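Enzyme subtilase SubTY from Bacillus sp. TY145 (Bacillus sp., PDB 5FFN) probably hydrolyses peptide bonds in proteins as a calcium-binding serine endopeptidase of the subtilase family. Local coordinates at residues K12-D17 with F305-V310; L34-Y39 with C66-G71; N199-V204 with Y287-G292. All blocks are in the same frame, centred on the assembly; numbering follows the deposited sequence.

Overall arrangement
Contacts 1 and 3 lie on the same side of the chain's centre, their own centres about 12 Å apart, and they touch through a serine-tyrosine pair. Contact 2 lies on the opposite side, about 27 Å from contact 1 and about 33 Å from contact 3 between centres. Contacts 1 and 2 are largely buried, whereas contact 3 is partly buried. Contacts 1 and 3 both draw on chain that follows helix 273-286, and contacts 2 and 3 reach the same mixed sheet. Their chemistry differs accordingly: a helix end gripped by an arginine in contact 1, a carboxylate gathering N-H and O-H donors in contact 2, and backbone pairing beside a calcium ion in contact 3.

Contact 1. Residues K12-D17 with F305-V310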
loop_
_atom_site.group_PDB
_atom_site.type_symbol
_atom_site.label_atom_id
_atom_site.label_comp_id
_atom_site.label_asym_id
_atom_site.label_seq_id
_atom_site.Cartn_x
_atom_site.Cartn_y
_atom_site.Cartn_z
ATOM N N LYS A 12 3.434 -10.981 13.104
ATOM C CA LYS A 12 2.870 -11.747 14.232
ATOM C C LYS A 12 1.357 -11.553 14.318
ATOM O O LYS A 12 0.597 -12.505 14.532
ATOM C CB LYS A 12 3.468 -11.281 15.539
ATOM C CG LYS A 12 4.962 -11.666 15.760
ATOM C CD LYS A 12 5.409 -11.025 17.104
ATOM C CE LYS A 12 6.680 -11.633 17.646
ATOM N NZ LYS A 12 7.963 -11.024 17.154
ATOM N N SER A 13 0.922 -10.315 14.121
ATOM C CA SER A 13 -0.495 -9.989 14.230
ATOM C C SER A 13 -1.331 -10.689 13.135
ATOM O O SER A 13 -2.372 -11.307 13.413
ATOM C CB SER A 13 -0.697 -8.472 14.177
ATOM O OG SER A 13 -2.092 -8.157 14.225
ATOM N N ILE A 14 -0.902 -10.583 11.891
ATOM C CA ILE A 14 -1.710 -11.158 10.798
ATOM C C ILE A 14 -1.696 -12.688 10.830
ATOM O O ILE A 14 -2.630 -13.332 10.357
ATOM C CB ILE A 14 -1.307 -10.565 9.417
ATOM C CG1 ILE A 14 -2.464 -10.682 8.411
ATOM C CG2 ILE A 14 -0.046 -11.135 8.894
ATOM C CD1 ILE A 14 -2.210 -9.983 7.096
ATOM N N TYR A 15 -0.617 -13.250 11.377
ATOM C CA TYR A 15 -0.526 -14.693 11.617
ATOM C C TYR A 15 -1.352 -15.114 12.827
ATOM O O TYR A 15 -1.688 -16.301 12.982
ATOM C CB TYR A 15 0.949 -15.150 11.722
ATOM C CG TYR A 15 1.511 -15.581 10.373
ATOM C CD1 TYR A 15 1.884 -14.628 9.395
ATOM C CD2 TYR A 15 1.650 -16.922 10.050
ATOM C CE1 TYR A 15 2.365 -15.023 8.160
ATOM C CE2 TYR A 15 2.139 -17.322 8.830
ATOM C CZ TYR A 15 2.483 -16.377 7.866
ATOM O OH TYR A 15 2.941 -16.837 6.657
ATOM N N ASN A 16 -1.693 -14.142 13.665
ATOM C CA ASN A 16 -2.465 -14.360 14.899
ATOM C C ASN A 16 -1.677 -15.343 15.790
ATOM O O ASN A 16 -2.215 -16.309 16.328
ATOM C CB ASN A 16 -3.890 -14.842 14.576
ATOM C CG ASN A 16 -4.905 -14.484 15.656
ATOM O OD1 ASN A 16 -4.556 -14.168 16.792
ATOM N ND2 ASN A 16 -6.183 -14.544 15.296
ATOM N N ASP A 17 -0.377 -15.080 15.901
ATOM C CA ASP A 17 0.524 -15.940 16.673
ATOM C C ASP A 17 1.748 -15.168 17.136
ATOM O O ASP A 17 2.652 -14.933 16.364
ATOM C CB ASP A 17 0.932 -17.128 15.840
ATOM C CG ASP A 17 1.664 -18.203 16.663
ATOM O OD1 ASP A 17 2.053 -17.937 17.806
ATOM O OD2 ASP A 17 1.839 -19.299 16.127
ATOM N N PHE A 305 -14.539 -4.083 5.986
ATOM C CA PHE A 305 -15.143 -5.313 6.397
ATOM C C PHE A 305 -14.478 -5.892 7.630
ATOM O O PHE A 305 -15.072 -6.733 8.305
ATOM C CB PHE A 305 -15.070 -6.393 5.304
ATOM C CG PHE A 305 -15.929 -6.148 4.066
ATOM C CD1 PHE A 305 -16.454 -4.897 3.746
ATOM C CD2 PHE A 305 -16.121 -7.195 3.152
ATOM C CE1 PHE A 305 -17.207 -4.683 2.561
ATOM C CE2 PHE A 305 -16.873 -6.990 1.995
ATOM C CZ PHE A 305 -17.402 -5.760 1.686
ATOM N N GLY A 306 -13.270 -5.434 7.939
ATOM C CA GLY A 306 -12.560 -5.934 9.093
ATOM C C GLY A 306 -11.118 -6.202 8.750
ATOM O O GLY A 306 -10.539 -5.634 7.802
ATOM N N TYR A 307 -10.541 -7.088 9.534
ATOM C CA TYR A 307 -9.123 -7.430 9.482
ATOM C C TYR A 307 -8.889 -8.888 9.082
ATOM O O TYR A 307 -8.975 -9.783 9.931
ATOM C CB TYR A 307 -8.531 -7.130 10.866
ATOM C CG TYR A 307 -7.065 -7.447 11.076
ATOM C CD1 TYR A 307 -6.186 -7.681 10.000
ATOM C CD2 TYR A 307 -6.524 -7.478 12.388
ATOM C CE1 TYR A 307 -4.840 -7.982 10.195
ATOM C CE2 TYR A 307 -5.172 -7.735 12.603
ATOM C CZ TYR A 307 -4.314 -7.971 11.487
ATOM O OH TYR A 307 -2.980 -8.276 11.636
ATOM N N PRO A 308 -8.552 -9.142 7.799
ATOM C CA PRO A 308 -8.334 -10.543 7.366
ATOM C C PRO A 308 -6.981 -11.062 7.870
ATOM O O PRO A 308 -5.935 -10.366 7.781
ATOM C CB PRO A 308 -8.334 -10.445 5.846
ATOM C CG PRO A 308 -7.748 -9.036 5.578
ATOM C CD PRO A 308 -8.235 -8.186 6.720
ATOM N N ARG A 309 -7.010 -12.263 8.403
ATOM C CA ARG A 309 -5.833 -12.866 9.005
ATOM C C ARG A 309 -5.590 -14.292 8.553
ATOM O O ARG A 309 -6.433 -14.922 7.901
ATOM C CB ARG A 309 -5.993 -12.774 10.528
ATOM C CG ARG A 309 -6.263 -11.382 11.053
ATOM C CD ARG A 309 -6.576 -11.313 12.543
ATOM N NE ARG A 309 -5.374 -11.275 13.383
ATOM C CZ ARG A 309 -5.437 -11.150 14.713
ATOM N NH1 ARG A 309 -6.620 -11.091 15.320
ATOM N NH2 ARG A 309 -4.341 -11.053 15.450
ATOM N N VAL A 310 -4.442 -14.843 8.943
ATOM C CA VAL A 310 -4.123 -16.254 8.639
ATOM C C VAL A 310 -5.112 -17.184 9.328
ATOM O O VAL A 310 -5.547 -18.186 8.772
ATOM C CB VAL A 310 -2.643 -16.577 9.053
ATOM C CG1 VAL A 310 -2.322 -18.068 8.906
ATOM C CG2 VAL A 310 -1.694 -15.773 8.194
#
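R309 lays its guanidinium flat against the side-chain amide of N16, the two planes 11° apart and N16 CG 3.4 Å above the guanidinium centre. Y307 CE2 lies off-centre over the opposite face of the R309 guanidinium, 3.6 Å above its plane. The group's rotation is fixed in its own plane by S13 O, which it grips side-on with two nitrogens: R309 NE at 3.0 Å and R309 NH2 at 2.8 Å. A bend at chi3 (84°) turns the end of the arginine back to this carbonyl, while R309 CG sits over the centre of the Y307 ring. S13 O belongs to the last turn of helix 9-15 and also accepts from N16 N. N16, the first residue past the helix, has positive phi in a Schellman motif, for which asparagine is well suited; its ND2 bonds K311 O.

On the other side of the arginine, Y307 OH meets S13 OG at 2.7 Å, with the serine oxygen at the ring edge and in its plane. S13 OG also bonds Y202 OH. I14 supplies the apolar part, its CG1 4.0 Å from Y307 CE1, and its carbonyl O receives V310 N at 2.8 Å in an almost straight bond. Beta-branched V310 then sets CG2 over the Y15 ring, 3.8 Å from the centroid, a CH-pi contact. Y15 OH reaches beyond to V94 O and K263 NZ.

The guanidinium, held flat and bonded through two N-H groups, probably offsets the partial negative charge of the helix's C-terminal end.

Contact 2. Residues L34-Y39 with C66-G71; sequences LDTGVY and CTDRQG
T36 meets D68 just beyond strand 29-35, in the part of the subtilase fold where D35 and H72 belong to a probable Ser-His-Asp triad. From D68 CB outward, the side chain first packs on the backbone of G37, with CB 3.5 Å from G37 C. D68 CG then faces T36 OG1. At the tip, D68 OD1 gathers three donors: T36 OG1 at 2.9 Å and Q70 N at 2.8 Å, each from above the carboxylate plane, and G71 N at 2.8 Å on the syn side but tilted out of the plane. The bond to Q70 N makes an Asx turn and that to G71 N an Asx motif, just before helix 72-81. D68 OD2 bonds T74 OG1 in that helix. Aspartate suits this place because its short side chain can collect donors from both segments.

T36 OG1 stands between its backbone N and carbonyl carbon (chi1 65°), where it also receives G73 N. G37 has no side chain, and its CA comes 3.2 Å from C66 O. The backbones can thus close up, and V38 N bonds C66 O at 2.9 Å. One water lies between T36 O (2.8 Å) and R69 N (2.7 Å), accepting from the amide.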
loop_
_atom_site.group_PDB
_atom_site.type_symbol
_atom_site.label_atom_id
_atom_site.label_comp_id
_atom_site.label_asym_id
_atom_site.label_seq_id
_atom_site.Cartn_x
_atom_site.Cartn_y
_atom_site.Cartn_z
ATOM N N LEU A 34 4.498 -2.533 -7.538
ATOM C CA LEU A 34 4.572 -1.368 -8.449
ATOM C C LEU A 34 4.890 -0.175 -7.550
ATOM O O LEU A 34 4.037 0.333 -6.844
ATOM C CB LEU A 34 3.269 -1.178 -9.233
ATOM C CG LEU A 34 3.128 -1.928 -10.553
ATOM C CD1 LEU A 34 3.295 -3.473 -10.381
ATOM C CD2 LEU A 34 1.795 -1.559 -11.255
ATOM N N ASP A 35 6.144 0.247 -7.567
ATOM C CA ASP A 35 6.627 1.116 -6.536
ATOM C C ASP A 35 7.908 1.857 -6.951
ATOM O O ASP A 35 8.145 2.086 -8.148
ATOM C CB ASP A 35 6.833 0.294 -5.238
ATOM C CG ASP A 35 6.601 1.110 -3.984
ATOM O OD1 ASP A 35 7.376 2.054 -3.732
ATOM O OD2 ASP A 35 5.630 0.791 -3.253
ATOM N N THR A 36 8.715 2.254 -5.967
ATOM C CA THR A 36 9.968 2.998 -6.242
ATOM C C THR A 36 11.138 2.131 -6.784
ATOM O O THR A 36 12.256 2.625 -6.928
ATOM C CB THR A 36 10.451 3.751 -4.998
ATOM O OG1 THR A 36 10.807 2.806 -3.967
ATOM C CG2 THR A 36 9.410 4.719 -4.511
ATOM N N GLY A 37 10.855 0.856 -7.060
ATOM C CA GLY A 37 11.849 -0.171 -7.388
ATOM C C GLY A 37 12.038 -1.049 -6.152
ATOM O O GLY A 37 11.435 -0.803 -5.092
ATOM N N VAL A 38 12.868 -2.091 -6.296
ATOM C CA VAL A 38 13.185 -2.982 -5.176
ATOM C C VAL A 38 14.671 -3.399 -5.287
ATOM O O VAL A 38 15.161 -3.710 -6.386
ATOM C CB VAL A 38 12.273 -4.260 -5.177
ATOM C CG1 VAL A 38 12.659 -5.240 -4.074
ATOM C CG2 VAL A 38 10.815 -3.889 -5.087
ATOM N N TYR A 39 15.342 -3.314 -4.151
ATOM C CA TYR A 39 16.702 -3.821 -3.995
ATOM C C TYR A 39 16.623 -5.345 -3.872
ATOM O O TYR A 39 16.638 -5.912 -2.762
ATOM C CB TYR A 39 17.341 -3.156 -2.781
ATOM C CG TYR A 39 18.741 -3.678 -2.479
ATOM C CD1 TYR A 39 19.621 -3.962 -3.519
ATOM C CD2 TYR A 39 19.155 -3.930 -1.164
ATOM C CE1 TYR A 39 20.906 -4.476 -3.267
ATOM C CE2 TYR A 39 20.439 -4.426 -0.896
ATOM C CZ TYR A 39 21.307 -4.703 -1.963
ATOM O OH TYR A 39 22.596 -5.213 -1.759
ATOM N N CYS A 66 15.278 -2.034 -12.071
ATOM C CA CYS A 66 14.174 -1.750 -11.141
ATOM C C CYS A 66 14.760 -1.226 -9.856
ATOM O O CYS A 66 14.381 -1.582 -8.741
ATOM C CB CYS A 66 13.299 -2.997 -10.947
ATOM S SG CYS A 66 14.193 -4.454 -10.243
ATOM N N THR A 67 15.684 -0.296 -10.007
ATOM C CA THR A 67 16.525 0.118 -8.920
ATOM C C THR A 67 15.841 1.025 -7.905
ATOM O O THR A 67 15.366 2.114 -8.240
ATOM C CB THR A 67 17.805 0.839 -9.485
ATOM O OG1 THR A 67 18.444 -0.045 -10.413
ATOM C CG2 THR A 67 18.725 1.180 -8.406
ATOM N N ASP A 68 15.839 0.602 -6.643
ATOM C CA ASP A 68 15.281 1.424 -5.566
ATOM C C ASP A 68 16.341 2.356 -5.003
ATOM O O ASP A 68 17.328 1.891 -4.398
ATOM C CB ASP A 68 14.700 0.550 -4.451
ATOM C CG ASP A 68 13.918 1.348 -3.405
ATOM O OD1 ASP A 68 13.644 2.575 -3.573
ATOM O OD2 ASP A 68 13.572 0.755 -2.359
ATOM N N ARG A 69 16.138 3.667 -5.170
ATOM C CA ARG A 69 16.998 4.667 -4.527
ATOM C C ARG A 69 16.309 5.403 -3.385
ATOM O O ARG A 69 16.823 6.380 -2.848
ATOM C CB ARG A 69 17.578 5.640 -5.583
ATOM C CG ARG A 69 18.196 4.913 -6.757
ATOM C CD ARG A 69 19.098 5.791 -7.611
ATOM N NE ARG A 69 19.633 5.046 -8.754
ATOM C CZ ARG A 69 18.987 4.833 -9.900
ATOM N NH1 ARG A 69 17.766 5.310 -10.112
ATOM N NH2 ARG A 69 19.577 4.139 -10.871
ATOM N N GLN A 70 15.130 4.922 -2.984
ATOM C CA GLN A 70 14.293 5.598 -2.008
ATOM C C GLN A 70 14.146 4.765 -0.702
ATOM O O GLN A 70 14.291 5.282 0.448
ATOM C CB GLN A 70 12.896 5.807 -2.649
ATOM C CG GLN A 70 12.082 6.925 -2.017
ATOM C CD GLN A 70 11.799 6.742 -0.513
ATOM O OE1 GLN A 70 11.374 5.671 -0.045
ATOM N NE2 GLN A 70 12.093 7.787 0.254
ATOM N N GLY A 71 13.793 3.496 -0.890
ATOM C CA GLY A 71 13.576 2.579 0.243
ATOM C C GLY A 71 12.168 1.996 0.279
ATOM O O GLY A 71 11.987 0.823 0.550
HETATM O O HOH W 1 13.844 4.732 -6.139
#

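Contact 3. Residues N199-V204 with Y287-G292; sequences NGTYRV and YDIKGG. With CA (calcium ion), chain D.
T201 reaches across with its hydroxyl into the backbone of K290, and here the packing is tight. T201 OG1 accepts from K290 N at 2.9 Å in a nearly straight bond (174°), takes a weak second bond from G291 N, and donates to Y202 O. A chi1 of 76° puts OG1 between its backbone N and carbonyl carbon, while T201 CG2 rests 3.4 Å from D288 O. Deeper in, I289 packs against the strand: its CG2 meets V204 CG2 at 3.9 Å and its CD1 meets Y202 CB at 3.8 Å, a branched apolar residue suited to a buried spot. V204 N bonds G291 O at 3.0 Å, from above the carbonyl plane. R203 and G291, which has no side chain, form a single beta bridge at strand 201-204 of the subtilase sheet. R203 lays a guanidinium face over G292 CA and pairs with E194 and D206. D288 OD1 and I289 O bind a calcium ion, each at 2.4 Å, with water, G296, G298 and D300 completing the site.

The outer side is looser. Exposed N199 holds K290 O through a single bond from ND2, 2.9 Å long and met above the carbonyl plane, while the partly exposed K290 chain bends at chi3.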
loop_
_atom_site.group_PDB
_atom_site.type_symbol
_atom_site.label_atom_id
_atom_site.label_comp_id
_atom_site.label_asym_id
_atom_site.label_seq_id
_atom_site.Cartn_x
_atom_site.Cartn_y
_atom_site.Cartn_z
ATOM N N ASN A 199 -11.942 -0.483 22.004
ATOM C CA ASN A 199 -13.213 -1.195 21.872
ATOM C C ASN A 199 -13.099 -2.672 21.590
ATOM O O ASN A 199 -13.946 -3.249 20.863
ATOM C CB ASN A 199 -14.102 -0.530 20.802
ATOM C CG ASN A 199 -14.406 0.888 21.114
ATOM O OD1 ASN A 199 -14.744 1.230 22.252
ATOM N ND2 ASN A 199 -14.317 1.741 20.113
ATOM N N GLY A 200 -12.082 -3.294 22.178
ATOM C CA GLY A 200 -11.873 -4.736 22.089
ATOM C C GLY A 200 -11.196 -5.251 20.834
ATOM O O GLY A 200 -11.049 -6.450 20.653
ATOM N N THR A 201 -10.748 -4.349 19.970
ATOM C CA THR A 201 -10.097 -4.756 18.733
ATOM C C THR A 201 -8.897 -3.877 18.463
ATOM O O THR A 201 -8.710 -2.867 19.128
ATOM C CB THR A 201 -11.093 -4.652 17.491
ATOM O OG1 THR A 201 -11.282 -3.291 17.082
ATOM C CG2 THR A 201 -12.432 -5.236 17.806
ATOM N N TYR A 202 -8.122 -4.232 17.440
ATOM C CA TYR A 202 -7.187 -3.277 16.881
ATOM C C TYR A 202 -7.862 -1.966 16.514
ATOM O O TYR A 202 -9.054 -1.913 16.206
ATOM C CB TYR A 202 -6.470 -3.845 15.656
ATOM C CG TYR A 202 -5.420 -4.852 15.995
ATOM C CD1 TYR A 202 -4.120 -4.466 16.372
ATOM C CD2 TYR A 202 -5.718 -6.183 15.979
ATOM C CE1 TYR A 202 -3.158 -5.414 16.701
ATOM C CE2 TYR A 202 -4.767 -7.145 16.292
ATOM C CZ TYR A 202 -3.486 -6.763 16.653
ATOM O OH TYR A 202 -2.585 -7.781 16.920
ATOM N N ARG A 203 -7.067 -0.897 16.544
ATOM C CA ARG A 203 -7.519 0.440 16.262
ATOM C C ARG A 203 -7.017 0.915 14.897
ATOM O O ARG A 203 -5.826 0.779 14.588
ATOM C CB ARG A 203 -6.974 1.393 17.362
ATOM C CG ARG A 203 -7.451 2.787 17.211
ATOM C CD ARG A 203 -7.086 3.644 18.456
ATOM N NE ARG A 203 -7.797 4.907 18.398
ATOM C CZ ARG A 203 -7.396 5.985 17.730
ATOM N NH1 ARG A 203 -6.267 5.975 17.049
ATOM N NH2 ARG A 203 -8.158 7.067 17.712
ATOM N N VAL A 204 -7.918 1.469 14.085
ATOM C CA VAL A 204 -7.530 2.166 12.873
ATOM C C VAL A 204 -6.686 3.397 13.238
ATOM O O VAL A 204 -7.110 4.211 14.094
ATOM C CB VAL A 204 -8.759 2.581 12.042
ATOM C CG1 VAL A 204 -8.337 3.269 10.736
ATOM C CG2 VAL A 204 -9.608 1.344 11.731
ATOM N N TYR A 287 -12.811 -10.883 11.890
ATOM C CA TYR A 287 -12.211 -9.899 12.787
ATOM C C TYR A 287 -12.741 -8.511 12.490
ATOM O O TYR A 287 -12.070 -7.662 11.909
ATOM C CB TYR A 287 -10.687 -9.992 12.734
ATOM C CG TYR A 287 -10.201 -11.326 13.198
ATOM C CD1 TYR A 287 -10.166 -11.635 14.551
ATOM C CD2 TYR A 287 -9.890 -12.358 12.287
ATOM C CE1 TYR A 287 -9.781 -12.858 14.999
ATOM C CE2 TYR A 287 -9.485 -13.599 12.747
ATOM C CZ TYR A 287 -9.434 -13.837 14.116
ATOM O OH TYR A 287 -9.056 -15.036 14.642
ATOM N N ASP A 288 -13.991 -8.293 12.888
ATOM C CA ASP A 288 -14.632 -6.998 12.839
ATOM C C ASP A 288 -13.747 -5.980 13.589
ATOM O O ASP A 288 -13.275 -6.280 14.674
ATOM C CB ASP A 288 -16.011 -7.095 13.496
ATOM C CG ASP A 288 -16.880 -5.846 13.299
ATOM O OD1 ASP A 288 -16.524 -4.926 12.512
ATOM O OD2 ASP A 288 -17.979 -5.778 13.932
ATOM N N ILE A 289 -13.448 -4.835 12.997
ATOM C CA ILE A 289 -12.669 -3.776 13.709
ATOM C C ILE A 289 -13.629 -2.718 14.223
ATOM O O ILE A 289 -14.520 -2.225 13.498
ATOM C CB ILE A 289 -11.552 -3.190 12.788
ATOM C CG1 ILE A 289 -10.543 -4.282 12.403
ATOM C CG2 ILE A 289 -10.884 -1.934 13.374
ATOM C CD1 ILE A 289 -9.509 -4.724 13.540
ATOM N N LYS A 290 -13.476 -2.359 15.504
ATOM C CA LYS A 290 -14.385 -1.448 16.186
ATOM C C LYS A 290 -13.650 -0.246 16.812
ATOM O O LYS A 290 -14.297 0.622 17.410
ATOM C CB LYS A 290 -15.100 -2.221 17.289
ATOM C CG LYS A 290 -16.052 -3.305 16.719
ATOM C CD LYS A 290 -17.066 -3.732 17.766
ATOM C CE LYS A 290 -16.659 -4.992 18.434
ATOM N NZ LYS A 290 -17.472 -5.276 19.706
ATOM N N GLY A 291 -12.331 -0.231 16.687
ATOM C CA GLY A 291 -11.495 0.807 17.258
ATOM C C GLY A 291 -11.071 1.842 16.235
ATOM O O GLY A 291 -10.711 1.483 15.081
ATOM N N GLY A 292 -11.090 3.115 16.642
ATOM C CA GLY A 292 -10.674 4.203 15.786
ATOM C C GLY A 292 -11.822 5.082 15.351
ATOM O O GLY A 292 -13.003 4.715 15.462
HETATM CA CA CA D . -16.259 -2.615 11.956
HETATM O O HOH W 2 -14.708 -3.562 10.367
#